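Local coordinates for SPBc2 prophage-derived uncharacterized protein yorR (Bacillus subtilis, PDB 3KB2), which binds guanosine 3'-monophosphate 5'-diphosphate in crystals that also hold magnesium, and may act as a dTMP kinase-type nucleotide kinase, though its function is not established, at residues D90-K95 against A139-Y144; K97-H102 against K158-L163. One frame throughout, in Å; residues are numbered along the deposited sequence.

Interaction 1 (D90-K95 against A139-Y144)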
loop_
_atom_site.group_PDB
_atom_site.type_symbol
_atom_site.label_atom_id
_atom_site.label_comp_id
_atom_site.label_asym_id
_atom_site.label_seq_id
_atom_site.Cartn_x
_atom_site.Cartn_y
_atom_site.Cartn_z
ATOM N N ASP A 90 -2.820 -3.506 30.032
ATOM C CA ASP A 90 -3.118 -3.901 31.398
ATOM C C ASP A 90 -4.292 -4.880 31.408
ATOM O O ASP A 90 -4.336 -5.827 32.193
ATOM C CB ASP A 90 -3.461 -2.667 32.238
ATOM C CG ASP A 90 -3.914 -3.027 33.641
ATOM O OD1 ASP A 90 -3.075 -3.482 34.449
ATOM O OD2 ASP A 90 -5.116 -2.862 33.932
ATOM N N LYS A 91 -5.236 -4.655 30.513
ATOM C CA LYS A 91 -6.406 -5.505 30.439
ATOM C C LYS A 91 -6.155 -6.967 29.999
ATOM O O LYS A 91 -6.932 -7.862 30.348
ATOM C CB LYS A 91 -7.434 -4.837 29.526
ATOM C CG LYS A 91 -8.733 -5.589 29.387
ATOM C CD LYS A 91 -9.768 -4.759 28.664
ATOM C CE LYS A 91 -11.033 -5.566 28.494
ATOM N NZ LYS A 91 -12.198 -4.757 28.074
ATOM N N ILE A 92 -5.078 -7.219 29.258
ATOM C CA ILE A 92 -4.792 -8.572 28.775
ATOM C C ILE A 92 -3.411 -9.091 29.151
ATOM O O ILE A 92 -2.974 -10.119 28.641
ATOM C CB ILE A 92 -4.896 -8.627 27.242
ATOM C CG1 ILE A 92 -3.692 -7.908 26.622
ATOM C CG2 ILE A 92 -6.203 -7.967 26.785
ATOM C CD1 ILE A 92 -3.674 -7.882 25.109
ATOM N N LYS A 93 -2.720 -8.374 30.030
ATOM C CA LYS A 93 -1.378 -8.759 30.449
ATOM C C LYS A 93 -1.314 -10.145 31.090
ATOM O O LYS A 93 -0.298 -10.828 30.989
ATOM C CB LYS A 93 -0.822 -7.712 31.426
ATOM C CG LYS A 93 -1.543 -7.643 32.776
ATOM C CD LYS A 93 -1.268 -6.326 33.517
ATOM C CE LYS A 93 -1.865 -6.340 34.920
ATOM N NZ LYS A 93 -3.274 -6.827 34.926
ATOM N N ALA A 94 -2.398 -10.565 31.736
ATOM C CA ALA A 94 -2.424 -11.858 32.407
ATOM C C ALA A 94 -2.892 -13.020 31.545
ATOM O O ALA A 94 -3.119 -14.121 32.044
ATOM C CB ALA A 94 -3.301 -11.773 33.643
ATOM N N LYS A 95 -3.031 -12.796 30.253
ATOM C CA LYS A 95 -3.510 -13.859 29.403
ATOM C C LYS A 95 -2.934 -13.721 28.020
ATOM O O LYS A 95 -3.128 -14.582 27.167
ATOM C CB LYS A 95 -5.023 -13.770 29.305
ATOM C CG LYS A 95 -5.490 -12.416 28.796
ATOM C CD LYS A 95 -6.946 -12.453 28.371
ATOM C CE LYS A 95 -7.497 -11.054 28.138
ATOM N NZ LYS A 95 -8.902 -11.104 27.625
ATOM N N ALA A 139 6.931 -1.947 23.682
ATOM C CA ALA A 139 5.715 -2.610 24.126
ATOM C C ALA A 139 5.676 -2.673 25.645
ATOM O O ALA A 139 6.693 -2.929 26.290
ATOM C CB ALA A 139 5.647 -4.011 23.550
ATOM N N GLY A 140 4.498 -2.424 26.208
ATOM C CA GLY A 140 4.336 -2.472 27.649
ATOM C C GLY A 140 4.117 -3.898 28.123
ATOM O O GLY A 140 3.933 -4.155 29.313
ATOM N N LEU A 141 4.130 -4.833 27.179
ATOM C CA LEU A 141 3.946 -6.244 27.481
ATOM C C LEU A 141 5.168 -7.005 27.007
ATOM O O LEU A 141 5.823 -6.599 26.050
ATOM C CB LEU A 141 2.708 -6.790 26.763
ATOM C CG LEU A 141 1.343 -6.448 27.358
ATOM C CD1 LEU A 141 0.235 -6.763 26.366
ATOM C CD2 LEU A 141 1.156 -7.229 28.640
ATOM N N HIS A 142 5.474 -8.103 27.689
ATOM C CA HIS A 142 6.601 -8.951 27.328
ATOM C C HIS A 142 6.271 -9.459 25.933
ATOM O O HIS A 142 5.108 -9.731 25.641
ATOM C CB HIS A 142 6.700 -10.128 28.307
ATOM C CG HIS A 142 7.909 -10.991 28.107
ATOM N ND1 HIS A 142 8.061 -11.826 27.021
ATOM C CD2 HIS A 142 9.028 -11.141 28.855
ATOM C CE1 HIS A 142 9.221 -12.452 27.107
ATOM N NE2 HIS A 142 9.828 -12.054 28.211
ATOM N N THR A 143 7.283 -9.589 25.077
ATOM C CA THR A 143 7.067 -10.061 23.712
ATOM C C THR A 143 8.081 -11.134 23.309
ATOM O O THR A 143 9.187 -11.177 23.837
ATOM C CB THR A 143 7.141 -8.879 22.714
ATOM O OG1 THR A 143 8.464 -8.331 22.712
ATOM C CG2 THR A 143 6.170 -7.780 23.124
ATOM N N TYR A 144 7.689 -12.011 22.392
ATOM C CA TYR A 144 8.578 -13.060 21.909
ATOM C C TYR A 144 8.758 -12.831 20.419
ATOM O O TYR A 144 7.779 -12.675 19.688
ATOM C CB TYR A 144 7.987 -14.454 22.133
ATOM C CG TYR A 144 7.443 -14.703 23.514
ATOM C CD1 TYR A 144 6.143 -14.327 23.838
ATOM C CD2 TYR A 144 8.215 -15.338 24.490
ATOM C CE1 TYR A 144 5.615 -14.578 25.090
ATOM C CE2 TYR A 144 7.696 -15.593 25.754
ATOM C CZ TYR A 144 6.391 -15.210 26.045
ATOM O OH TYR A 144 5.843 -15.462 27.285
#
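Leu141 meets Ile92 and Lys93 because its first torsion (chi1 -77°) sets CG anti to the carbonyl carbon and turns the two methyls toward residues 92 and 93. One methyl goes to each neighbour. CD1 of Leu141 lies 4.1 Å from Ile92 CG1, and the two side chains cross at about a right angle. CD2 comes down on the root of the lysine, 3.5 Å from Lys93 CB and equally near its CA, a tight fit for carbon atoms. Beyond CB the lysine turns away: with chi1 at 67° the chain runs back along its own segment and bends at its last torsion, delivering NZ to Asp90. There Lys93 NZ donates to Asp90 O at 3.1 Å, in the carbonyl plane on a lone pair, and forms a salt bridge with Asp90 OD1. Ile92 also packs on Leu3 and Ile5 of the central strand 3-7, while Leu141 reaches Val98 and Tyr65. The case illustrates how a lysine can divide its labour, with aliphatic root against a leucine and charged end on Asp90 of its own segment. Only carbon atoms meet across the two segments, so the contact is apolar, and the ammonium charge is probably balanced in part by the Asp90 carboxylate.

Interaction 2 (K97-H102 against K158-L163)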
loop_
_atom_site.group_PDB
_atom_site.type_symbol
_atom_site.label_atom_id
_atom_site.label_comp_id
_atom_site.label_asym_id
_atom_site.label_seq_id
_atom_site.Cartn_x
_atom_site.Cartn_y
_atom_site.Cartn_z
ATOM N N LYS A 97 -0.063 -13.340 25.012
ATOM C CA LYS A 97 1.233 -13.818 24.552
ATOM C C LYS A 97 1.440 -12.996 23.287
ATOM O O LYS A 97 0.761 -13.217 22.277
ATOM C CB LYS A 97 1.181 -15.310 24.210
ATOM C CG LYS A 97 1.848 -16.224 25.237
ATOM C CD LYS A 97 1.243 -16.059 26.627
ATOM C CE LYS A 97 1.756 -17.123 27.596
ATOM N NZ LYS A 97 3.234 -17.086 27.771
ATOM N N VAL A 98 2.349 -12.027 23.360
ATOM C CA VAL A 98 2.624 -11.149 22.231
ATOM C C VAL A 98 3.758 -11.663 21.366
ATOM O O VAL A 98 4.902 -11.727 21.806
ATOM C CB VAL A 98 2.981 -9.726 22.695
ATOM C CG1 VAL A 98 3.169 -8.829 21.483
ATOM C CG2 VAL A 98 1.884 -9.188 23.586
ATOM N N VAL A 99 3.438 -12.022 20.130
ATOM C CA VAL A 99 4.450 -12.538 19.223
ATOM C C VAL A 99 4.842 -11.522 18.163
ATOM O O VAL A 99 3.985 -10.890 17.547
ATOM C CB VAL A 99 3.954 -13.812 18.534
ATOM C CG1 VAL A 99 5.032 -14.372 17.629
ATOM C CG2 VAL A 99 3.555 -14.811 19.568
ATOM N N TYR A 100 6.143 -11.360 17.965
ATOM C CA TYR A 100 6.664 -10.427 16.974
ATOM C C TYR A 100 7.438 -11.240 15.939
ATOM O O TYR A 100 8.505 -11.778 16.228
ATOM C CB TYR A 100 7.584 -9.391 17.656
ATOM C CG TYR A 100 8.376 -8.490 16.717
ATOM C CD1 TYR A 100 7.826 -8.034 15.513
ATOM C CD2 TYR A 100 9.677 -8.083 17.037
ATOM C CE1 TYR A 100 8.554 -7.201 14.650
ATOM C CE2 TYR A 100 10.407 -7.244 16.176
ATOM C CZ TYR A 100 9.840 -6.812 14.987
ATOM O OH TYR A 100 10.554 -6.001 14.123
ATOM N N LEU A 101 6.885 -11.349 14.743
ATOM C CA LEU A 101 7.554 -12.092 13.702
ATOM C C LEU A 101 8.195 -11.110 12.741
ATOM O O LEU A 101 7.524 -10.219 12.217
ATOM C CB LEU A 101 6.560 -12.983 12.964
ATOM C CG LEU A 101 5.818 -14.018 13.813
ATOM C CD1 LEU A 101 4.999 -14.927 12.903
ATOM C CD2 LEU A 101 6.814 -14.849 14.609
ATOM N N HIS A 102 9.495 -11.266 12.508
ATOM C CA HIS A 102 10.205 -10.361 11.606
ATOM C C HIS A 102 11.164 -11.082 10.663
ATOM O O HIS A 102 11.122 -12.307 10.523
ATOM C CB HIS A 102 10.986 -9.328 12.427
ATOM C CG HIS A 102 11.983 -9.939 13.364
ATOM N ND1 HIS A 102 11.618 -10.527 14.556
ATOM C CD2 HIS A 102 13.321 -10.107 13.255
ATOM C CE1 HIS A 102 12.689 -11.033 15.140
ATOM N NE2 HIS A 102 13.736 -10.793 14.372
ATOM N N LYS A 158 5.271 -24.542 16.824
ATOM C CA LYS A 158 5.655 -25.514 17.843
ATOM C C LYS A 158 6.185 -24.787 19.080
ATOM O O LYS A 158 5.820 -25.133 20.200
ATOM C CB LYS A 158 6.709 -26.468 17.272
ATOM C CG LYS A 158 7.435 -27.325 18.294
ATOM C CD LYS A 158 8.410 -28.284 17.596
ATOM C CE LYS A 158 9.103 -29.201 18.597
ATOM N NZ LYS A 158 8.098 -29.954 19.415
ATOM N N ASP A 159 7.026 -23.770 18.887
ATOM C CA ASP A 159 7.558 -23.011 20.026
ATOM C C ASP A 159 6.445 -22.334 20.811
ATOM O O ASP A 159 6.446 -22.354 22.036
ATOM C CB ASP A 159 8.543 -21.936 19.574
ATOM C CG ASP A 159 9.980 -22.425 19.559
ATOM O OD1 ASP A 159 10.218 -23.617 19.861
ATOM O OD2 ASP A 159 10.874 -21.613 19.249
ATOM N N ILE A 160 5.506 -21.725 20.097
ATOM C CA ILE A 160 4.395 -21.040 20.736
ATOM C C ILE A 160 3.475 -22.031 21.441
ATOM O O ILE A 160 2.948 -21.745 22.519
ATOM C CB ILE A 160 3.603 -20.207 19.700
ATOM C CG1 ILE A 160 4.471 -19.030 19.222
ATOM C CG2 ILE A 160 2.286 -19.728 20.302
ATOM C CD1 ILE A 160 3.862 -18.215 18.085
ATOM N N ILE A 161 3.285 -23.201 20.841
ATOM C CA ILE A 161 2.431 -24.224 21.445
ATOM C C ILE A 161 3.063 -24.646 22.764
ATOM O O ILE A 161 2.376 -24.859 23.770
ATOM C CB ILE A 161 2.293 -25.445 20.513
ATOM C CG1 ILE A 161 1.467 -25.042 19.288
ATOM C CG2 ILE A 161 1.623 -26.613 21.264
ATOM C CD1 ILE A 161 1.440 -26.061 18.203
ATOM N N PHE A 162 4.387 -24.748 22.745
ATOM C CA PHE A 162 5.152 -25.112 23.922
ATOM C C PHE A 162 4.915 -24.099 25.043
ATOM O O PHE A 162 4.695 -24.478 26.185
ATOM C CB PHE A 162 6.639 -25.151 23.581
ATOM C CG PHE A 162 7.529 -25.105 24.784
ATOM C CD1 PHE A 162 7.714 -26.239 25.576
ATOM C CD2 PHE A 162 8.146 -23.909 25.157
ATOM C CE1 PHE A 162 8.497 -26.185 26.726
ATOM C CE2 PHE A 162 8.931 -23.840 26.303
ATOM C CZ PHE A 162 9.108 -24.980 27.094
ATOM N N LEU A 163 4.984 -22.814 24.705
ATOM C CA LEU A 163 4.783 -21.728 25.665
ATOM C C LEU A 163 3.393 -21.700 26.280
ATOM O O LEU A 163 3.241 -21.407 27.460
ATOM C CB LEU A 163 5.050 -20.371 25.002
ATOM C CG LEU A 163 6.503 -19.922 24.851
ATOM C CD1 LEU A 163 6.605 -18.757 23.880
ATOM C CD2 LEU A 163 7.053 -19.541 26.217
#
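Lys97 and Val99, two residues apart on strand 96-102, both point their side chains toward helix 153-166 and show how a parallel strand meets the helix covering one face of its sheet. Lys97 comes first. Lys97 CA is 8.7 Å from Leu163 CA. The lysine chain, folded at chi2 and chi4, brings Lys97 NZ to 4.3 Å from Leu163 O, a distance of proximity rather than bonding. The ammonium group instead has a weak hydrogen bond to Tyr144 OH and a long, weak ion pair with Glu167, farther along the chain. Next on this face, Val99 makes the direct apolar contact. Its CG1 stands anti to the backbone N (chi1 -178°), with CG2 beside that N, and both methyls face the end of Ile160. The two side chains reach toward each other tip to tip: Ile160 CD1 lies 3.7 Å from Val99 CG2 and 4.0 Å from Val99 CG1, seated against both branches. The isoleucine chain is extended at chi2 (174°), which carries CD1 across to the strand. Further on, Leu101 turns to Val17 of helix 14-25 and to Trp146. Strand 96-102 lies between strands 3-7 and 143-147; helix 153-166 packs over it beside helix 14-25, whose Leu21 touches Ile160, while on the sheet's other face Val98 and Tyr100 meet helix 122-137.

From the N terminus, strand 3-7, helix 14-25 and strands 29-31 and 58-61 precede helix 82-92, which a short connection joins to strand 96-102. Residues 90-95 thus open interaction 1 and residues 97-102 open interaction 2 almost at once. Interaction 1 closes over 43 intervening residues at 139-144; interaction 2 closes over 55 at 158-163. Their segments alternate, so the two loops cross rather than nest. Strand pairing joins them: Tyr144 N lies 2.9 Å from Val98 O, and Tyr144 O 2.7 Å from Tyr100 N, both probable hydrogen bonds. Interaction 1 ties the region of helix 82-92 to the approach to strand 143-147, interaction 2 ties helix 153-166 to strand 96-102, and these strands are neighbours in one parallel sheet.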